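Local coordinates for L-lactate dehydrogenase (Trichomonas vaginalis, PDB 4UUL), which reduces pyruvate to L-lactate with NADH in its natural form, within a malate dehydrogenase family whose activity on oxaloacetate it may partly share, at residues Gly27-Asp32 with Ala254-Thr259; Leu265-Pro270 with Cys289-Glu294; Ile181-His186 with Phe285-Asn290. The protein carries 1 engineered substitution. All coordinates share one frame; numbering follows the deposited sequence.

Interaction 1 (Gly27-Asp32 with Ala254-Thr259)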
# COMPACT_ATOMS: atom_id res chain seq x y z
N GLY B 27 0.74 -8.36 -6.30
CA GLY B 27 0.27 -8.78 -7.60
C GLY B 27 -0.31 -7.68 -8.47
O GLY B 27 -0.75 -7.94 -9.61
N GLU B 28 -0.31 -6.44 -7.99
CA GLU B 28 -1.04 -5.37 -8.67
C GLU B 28 -0.39 -4.91 -9.97
O GLU B 28 -1.09 -4.38 -10.83
CB GLU B 28 -1.18 -4.18 -7.74
CG GLU B 28 -1.58 -2.88 -8.43
CD GLU B 28 -2.94 -2.94 -9.10
OE1 GLU B 28 -3.76 -3.86 -8.76
OE2 GLU B 28 -3.20 -2.05 -9.94
N LEU B 29 0.90 -5.10 -10.13
CA LEU B 29 1.59 -4.56 -11.31
C LEU B 29 1.58 -5.58 -12.46
O LEU B 29 1.19 -5.24 -13.56
CB LEU B 29 3.02 -4.22 -10.93
CG LEU B 29 3.87 -3.65 -12.06
CD1 LEU B 29 3.27 -2.40 -12.65
CD2 LEU B 29 5.27 -3.30 -11.57
N TYR B 30 2.00 -6.81 -12.19
CA TYR B 30 2.24 -7.83 -13.22
C TYR B 30 1.16 -8.91 -13.27
O TYR B 30 1.31 -9.93 -13.95
CB TYR B 30 3.61 -8.47 -12.97
CG TYR B 30 4.75 -7.75 -13.67
CD1 TYR B 30 5.02 -7.99 -14.99
CD2 TYR B 30 5.55 -6.86 -12.97
CE1 TYR B 30 6.08 -7.36 -15.62
CE2 TYR B 30 6.58 -6.19 -13.61
CZ TYR B 30 6.87 -6.49 -14.93
OH TYR B 30 7.93 -5.87 -15.53
N GLY B 31 0.06 -8.69 -12.57
CA GLY B 31 -1.05 -9.62 -12.70
C GLY B 31 -0.73 -11.01 -12.18
O GLY B 31 -0.22 -11.13 -11.07
N ASP B 32 -1.02 -12.04 -12.95
CA ASP B 32 -0.75 -13.39 -12.50
C ASP B 32 0.74 -13.76 -12.47
O ASP B 32 1.11 -14.78 -11.92
CB ASP B 32 -1.48 -14.41 -13.39
CG ASP B 32 -2.98 -14.36 -13.23
OD1 ASP B 32 -3.48 -13.72 -12.29
OD2 ASP B 32 -3.67 -14.96 -14.05
N ALA B 254 0.38 0.87 -16.96
CA ALA B 254 -0.02 1.34 -18.28
C ALA B 254 1.11 1.12 -19.31
O ALA B 254 0.86 0.68 -20.42
CB ALA B 254 -0.38 2.79 -18.24
N TRP B 255 2.33 1.45 -18.93
CA TRP B 255 3.50 1.30 -19.80
C TRP B 255 3.72 -0.15 -20.19
O TRP B 255 4.13 -0.46 -21.31
CB TRP B 255 4.73 1.88 -19.11
CG TRP B 255 5.90 2.14 -19.98
CD1 TRP B 255 5.98 2.06 -21.34
CD2 TRP B 255 7.18 2.59 -19.52
NE1 TRP B 255 7.25 2.42 -21.74
CE2 TRP B 255 7.99 2.78 -20.65
CE3 TRP B 255 7.71 2.85 -18.25
CZ2 TRP B 255 9.30 3.23 -20.55
CZ3 TRP B 255 9.02 3.29 -18.14
CH2 TRP B 255 9.80 3.49 -19.30
N LEU B 256 3.48 -1.06 -19.26
CA LEU B 256 3.74 -2.46 -19.50
C LEU B 256 2.68 -3.10 -20.39
O LEU B 256 3.05 -3.90 -21.26
CB LEU B 256 3.85 -3.24 -18.18
CG LEU B 256 5.13 -3.06 -17.37
CD1 LEU B 256 4.96 -3.59 -15.95
CD2 LEU B 256 6.30 -3.74 -18.03
N PHE B 257 1.40 -2.77 -20.17
CA PHE B 257 0.27 -3.55 -20.72
C PHE B 257 -0.74 -2.75 -21.52
O PHE B 257 -1.64 -3.34 -22.13
CB PHE B 257 -0.46 -4.33 -19.62
CG PHE B 257 0.47 -5.20 -18.82
CD1 PHE B 257 1.06 -6.30 -19.41
CD2 PHE B 257 0.78 -4.90 -17.51
CE1 PHE B 257 1.94 -7.08 -18.73
CE2 PHE B 257 1.66 -5.71 -16.80
CZ PHE B 257 2.22 -6.79 -17.42
N GLY B 258 -0.56 -1.43 -21.59
CA GLY B 258 -1.45 -0.60 -22.38
C GLY B 258 -2.49 0.14 -21.59
O GLY B 258 -2.84 -0.25 -20.48
N THR B 259 -2.94 1.25 -22.15
CA THR B 259 -4.01 2.04 -21.55
C THR B 259 -5.37 1.64 -22.10
O THR B 259 -5.46 0.94 -23.11
CB THR B 259 -3.74 3.53 -21.82
OG1 THR B 259 -3.51 3.74 -23.22
CG2 THR B 259 -2.55 4.01 -21.03
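Leu256 and Phe257 both hold CG anti to their own carbonyl carbon (chi1 -75° and -54°), which sends an isobutyl group and a phenyl ring from the last turn of helix 242-257 toward Leu29 and Tyr30. Leu256 arrives over one face of the tyrosine ring. Its CD1 lies 4.0 Å from the Tyr30 ring centroid in a CH-pi contact displaced toward the hydroxyl-bearing end of the ring, with Leu256 CD1 only 3.6 Å from Tyr30 CZ. The other methyl meets the hydroxyl, Leu256 CD2 being 3.7 Å from Tyr30 OH. Leu256 CD1 also packs on Leu29 CD1 at 3.9 Å, the two leucines crossing at about a right angle. Phe257 turns its edge to the same tyrosine, forming an offset edge-to-face pair with the ring planes at 87°; Phe257 CZ and Tyr30 CD1 are 3.9 Å apart. Along that edge, Phe257 CE2 comes within 3.3 Å of Leu29 O, near the plane of the phenyl ring.

Gly27 ends helix 15-25 of the NAD-binding Rossmann domain in a Schellman motif and opens the loop; helix 242-257 belongs to the C-terminal domain, and the contact joins the two. Tyr30 is backed by Ala5 and Val7 of strand 5-10, and the Glu28-Lys253 salt bridge flanks the packing. Between the two segments themselves, cohesion is apolar and aromatic. The weakly positive C-H edge of Phe257 is well suited to a tyrosine face and a carbonyl oxygen, so the join probably depends more on shape and dispersion than on directional bonds.

Interaction 2 (Leu265-Pro270 with Cys289-Glu294); sequences LSMGIP and CNVDKE
Cys289 lies against Met267 and Ile269 where two neighbouring strands of the antiparallel sheet in the C-terminal alpha/beta domain part company. Strand 265-270 pairs with strand 284-291, but the short segment 289-291 has turned to 94° from its neighbour, and Leu265 with Cys289 is the bridge formed here, an antiparallel hydrogen-bonded pair. Met267 and Ile269 reach Cys289 from the same strand. The methionine runs alongside it: Met267 CB is 4.0 Å from Cys289 SG, and Met267 SD is 3.9 Å from Cys289 CB. Ile269 offers the end of its longer branch, CD1, to the sulfur, with Ile269 CD1 and Cys289 SG 4.1 Å apart. Beyond CG the methionine chain is extended (chi2 177°), which carries its terminal methyl past the cysteine toward Val291. There the two side chains cross at about a right angle, Met267 CE touching Val291 CG2 at 4.1 Å.

All these side chains are buried. Ile297 of strand 297-299 also covers Cys289 and Ile269, while His251 of helix 242-257 packs on Met267, joining the sheet to that helix. The Met267 side chain lies about 7 Å from that of Leu154, which contacts NADH in a complex of this enzyme, although the cofactor is absent here; the packing thus lies close to the cofactor site.

The two bridge bonds differ in form. Leu265 N reaches Cys289 O at 2.9 Å, nearly straight and in the carbonyl plane. Its partner, of equal length, is more bent: Cys289 N approaches Leu265 O from 46° out of the carbonyl plane.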
# COMPACT_ATOMS: atom_id res chain seq x y z
N LEU B 265 -3.01 9.52 -20.30
CA LEU B 265 -2.13 9.66 -19.15
C LEU B 265 -0.96 10.58 -19.46
O LEU B 265 -0.24 10.36 -20.45
CB LEU B 265 -1.55 8.30 -18.75
CG LEU B 265 -2.57 7.21 -18.34
CD1 LEU B 265 -1.87 6.00 -17.84
CD2 LEU B 265 -3.60 7.71 -17.35
N SER B 266 -0.77 11.58 -18.64
CA SER B 266 0.39 12.44 -18.78
C SER B 266 1.61 11.62 -18.38
O SER B 266 1.61 10.96 -17.34
CB SER B 266 0.25 13.64 -17.85
OG SER B 266 -0.90 14.43 -18.16
N MET B 267 2.62 11.64 -19.25
CA MET B 267 3.85 10.94 -19.02
C MET B 267 5.03 11.76 -19.56
O MET B 267 4.95 12.29 -20.67
CB MET B 267 3.84 9.59 -19.75
CG MET B 267 2.77 8.63 -19.29
SD MET B 267 2.78 7.10 -20.27
CE MET B 267 2.17 5.97 -19.11
N GLY B 268 6.13 11.84 -18.80
CA GLY B 268 7.35 12.44 -19.30
C GLY B 268 8.04 11.45 -20.19
O GLY B 268 8.37 10.36 -19.75
N ILE B 269 8.29 11.85 -21.43
CA ILE B 269 8.98 10.97 -22.37
C ILE B 269 10.02 11.77 -23.12
O ILE B 269 9.88 12.97 -23.31
CB ILE B 269 8.04 10.25 -23.35
CG1 ILE B 269 7.15 11.27 -24.07
CG2 ILE B 269 7.20 9.22 -22.65
CD1 ILE B 269 6.43 10.70 -25.29
N PRO B 270 11.10 11.09 -23.54
CA PRO B 270 11.99 11.73 -24.52
C PRO B 270 11.14 12.28 -25.65
O PRO B 270 10.32 11.57 -26.21
CB PRO B 270 12.86 10.55 -25.00
CG PRO B 270 12.87 9.62 -23.82
CD PRO B 270 11.44 9.68 -23.32
N CYS B 289 -0.44 11.01 -23.23
CA CYS B 289 -0.05 9.76 -23.85
C CYS B 289 -1.11 8.68 -23.74
O CYS B 289 -1.93 8.67 -22.80
CB CYS B 289 1.25 9.22 -23.23
SG CYS B 289 2.71 10.26 -23.53
N ASN B 290 -1.04 7.75 -24.67
CA ASN B 290 -1.63 6.45 -24.46
C ASN B 290 -0.57 5.37 -24.71
O ASN B 290 0.58 5.71 -25.06
CB ASN B 290 -2.93 6.27 -25.26
CG ASN B 290 -2.79 6.48 -26.71
OD1 ASN B 290 -1.79 6.16 -27.34
ND2 ASN B 290 -3.90 6.99 -27.29
N VAL B 291 -0.88 4.12 -24.38
CA VAL B 291 0.13 3.06 -24.52
C VAL B 291 -0.58 1.90 -25.22
O VAL B 291 -1.70 1.54 -24.85
CB VAL B 291 0.69 2.59 -23.17
CG1 VAL B 291 1.81 1.60 -23.42
CG2 VAL B 291 1.20 3.76 -22.39
N ASP B 292 0.03 1.36 -26.25
CA ASP B 292 -0.61 0.27 -26.97
C ASP B 292 -0.37 -1.06 -26.28
O ASP B 292 0.32 -1.13 -25.26
CB ASP B 292 -0.18 0.26 -28.44
CG ASP B 292 1.29 -0.03 -28.66
OD1 ASP B 292 1.91 -0.70 -27.84
OD2 ASP B 292 1.79 0.37 -29.73
N LYS B 293 -1.00 -2.12 -26.77
CA LYS B 293 -0.93 -3.42 -26.12
C LYS B 293 0.47 -4.01 -26.17
O LYS B 293 0.78 -4.95 -25.44
CB LYS B 293 -1.93 -4.39 -26.77
CG LYS B 293 -3.35 -3.92 -26.70
CD LYS B 293 -3.85 -3.78 -25.27
CE LYS B 293 -5.35 -3.48 -25.23
NZ LYS B 293 -5.69 -2.47 -24.19
N GLU B 294 1.33 -3.44 -27.00
CA GLU B 294 2.71 -3.89 -27.05
C GLU B 294 3.62 -3.09 -26.10
O GLU B 294 4.84 -3.29 -26.07
CB GLU B 294 3.24 -3.82 -28.46
CG GLU B 294 2.58 -4.80 -29.46
CD GLU B 294 1.15 -4.43 -29.84
OE1 GLU B 294 0.86 -3.23 -30.08
OE2 GLU B 294 0.30 -5.34 -29.91

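Interaction 3 (Ile181-His186 with Phe285-Asn290); sequences IVWGNH and FSFPCN
Gly184 and Ser286 form a single antiparallel beta bridge in the C-terminal alpha/beta domain, tying the end of strand 177-183 to strand 284-291. The hydrogen bonds Gly184 N to Ser286 O and Ser286 N to Gly184 O are both 2.9 Å. Packing is tight around the bridge and along the strand before it. Phe285, with CG anti to its backbone N (chi1 -169°), turns a ring face to the glycine, and Gly184 CA makes a CH-pi contact 3.5 Å from the Phe285 ring centroid, over its middle. Farther along, Pro288 CD sits above the six-membered ring of Trp183, 3.7 Å from its centroid, and Pro288 CB meets Ile181 CG2 at 3.8 Å. The indole nitrogen is held by Asp193.

Past Gly184 the chain turns away from strand 284-291, and neither Asn185 nor His186 touches it. His186, the predicted proton acceptor, is partly exposed and is hydrogen-bonded instead to Asp132 through ND1 and to Asp158 through NE2. The bridge lies two residues before this histidine. Back on the packed side, Ser286 OG, which also hydrogen-bonds Ser155 OG, donates to Val182 O at 2.7 Å from 35° out of the carbonyl plane.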
# COMPACT_ATOMS: atom_id res chain seq x y z
N ILE B 181 -4.55 17.55 -18.80
CA ILE B 181 -3.21 17.14 -19.16
C ILE B 181 -2.20 17.96 -18.38
O ILE B 181 -2.38 19.17 -18.20
CB ILE B 181 -2.95 17.40 -20.66
CG1 ILE B 181 -4.04 16.75 -21.52
CG2 ILE B 181 -1.54 16.94 -21.05
CD1 ILE B 181 -4.03 17.28 -22.93
N VAL B 182 -1.11 17.31 -17.96
CA VAL B 182 0.02 18.02 -17.38
C VAL B 182 1.16 17.94 -18.39
O VAL B 182 1.56 16.85 -18.78
CB VAL B 182 0.43 17.37 -16.03
CG1 VAL B 182 1.69 17.92 -15.63
CG2 VAL B 182 -0.67 17.61 -15.03
N TRP B 183 1.61 19.10 -18.89
CA TRP B 183 2.62 19.11 -19.93
C TRP B 183 3.97 19.64 -19.39
O TRP B 183 3.99 20.52 -18.52
CB TRP B 183 2.25 20.07 -21.08
CG TRP B 183 0.94 19.94 -21.78
CD1 TRP B 183 -0.27 20.37 -21.34
CD2 TRP B 183 0.74 19.46 -23.11
NE1 TRP B 183 -1.22 20.19 -22.31
CE2 TRP B 183 -0.63 19.64 -23.42
CE3 TRP B 183 1.59 18.90 -24.08
CZ2 TRP B 183 -1.15 19.29 -24.65
CZ3 TRP B 183 1.06 18.60 -25.33
CH2 TRP B 183 -0.29 18.78 -25.59
N GLY B 184 5.05 19.19 -20.00
CA GLY B 184 6.33 19.85 -19.83
C GLY B 184 7.12 19.33 -18.66
O GLY B 184 7.24 18.11 -18.44
N ASN B 185 7.69 20.27 -17.94
CA ASN B 185 8.56 19.99 -16.78
C ASN B 185 7.73 19.90 -15.51
O ASN B 185 6.67 20.39 -15.42
CB ASN B 185 9.57 21.13 -16.62
CG ASN B 185 10.79 20.76 -15.81
OD1 ASN B 185 10.92 19.58 -15.38
ND2 ASN B 185 11.67 21.74 -15.54
N HIS B 186 8.33 19.37 -14.48
CA HIS B 186 7.95 19.73 -13.04
C HIS B 186 8.47 21.07 -12.66
O HIS B 186 9.16 21.72 -13.45
CB HIS B 186 8.45 18.71 -12.09
CG HIS B 186 7.49 17.57 -12.02
ND1 HIS B 186 7.79 16.30 -12.45
CD2 HIS B 186 6.18 17.52 -11.64
CE1 HIS B 186 6.76 15.50 -12.24
NE2 HIS B 186 5.74 16.24 -11.85
N PHE B 285 9.83 15.37 -21.66
CA PHE B 285 8.77 16.37 -21.61
C PHE B 285 7.45 15.62 -21.36
O PHE B 285 7.21 14.60 -22.01
CB PHE B 285 8.77 17.06 -22.98
CG PHE B 285 7.92 18.32 -23.09
CD1 PHE B 285 6.53 18.26 -23.29
CD2 PHE B 285 8.53 19.56 -23.07
CE1 PHE B 285 5.79 19.40 -23.42
CE2 PHE B 285 7.77 20.71 -23.20
CZ PHE B 285 6.42 20.65 -23.37
N SER B 286 6.63 16.11 -20.42
CA SER B 286 5.37 15.45 -20.18
C SER B 286 4.37 15.79 -21.29
O SER B 286 4.17 16.96 -21.65
CB SER B 286 4.80 15.86 -18.82
OG SER B 286 3.61 15.13 -18.58
N PHE B 287 3.83 14.74 -21.89
CA PHE B 287 2.81 14.82 -22.96
C PHE B 287 1.58 14.03 -22.55
O PHE B 287 1.69 13.09 -21.75
CB PHE B 287 3.31 14.14 -24.23
CG PHE B 287 4.35 14.91 -25.03
CD1 PHE B 287 3.99 15.88 -25.92
CD2 PHE B 287 5.70 14.64 -24.89
CE1 PHE B 287 4.90 16.56 -26.69
CE2 PHE B 287 6.64 15.31 -25.67
CZ PHE B 287 6.24 16.24 -26.58
N PRO B 288 0.44 14.35 -23.17
CA PRO B 288 -0.70 13.42 -23.08
C PRO B 288 -0.41 12.17 -23.89
O PRO B 288 -0.10 12.26 -25.10
CB PRO B 288 -1.85 14.22 -23.67
CG PRO B 288 -1.17 15.11 -24.70
CD PRO B 288 0.22 15.46 -24.12
N CYS B 289 -0.44 11.01 -23.23
CA CYS B 289 -0.05 9.76 -23.85
C CYS B 289 -1.11 8.68 -23.74
O CYS B 289 -1.93 8.67 -22.80
CB CYS B 289 1.25 9.22 -23.23
SG CYS B 289 2.71 10.26 -23.53
N ASN B 290 -1.04 7.75 -24.67
CA ASN B 290 -1.63 6.45 -24.46
C ASN B 290 -0.57 5.37 -24.71
O ASN B 290 0.58 5.71 -25.06
CB ASN B 290 -2.93 6.27 -25.26
CG ASN B 290 -2.79 6.48 -26.71
OD1 ASN B 290 -1.79 6.16 -27.34
ND2 ASN B 290 -3.90 6.99 -27.29

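Interactions 2 and 3 are buried and share strand 284-291, whose neighbours are strand 265-270 in one and the end of strand 177-183 in the other. Ser266 OG, hydrogen-bonded to Val182 N, joins them directly. Both combine backbone bridges with side-chain packing, but interaction 2 is lined by sulfur and aliphatic groups, whereas interaction 3 adds aromatic faces and a serine hydrogen bond, close to the predicted catalytic histidine. Interaction 1 is only partly buried, spans the two domains and rests on apolar and ring contacts. It connects to interaction 2 through helix 242-257, where Ala254 packs on Leu265, and through Thr259, whose hydroxyl probably bonds Val291 N.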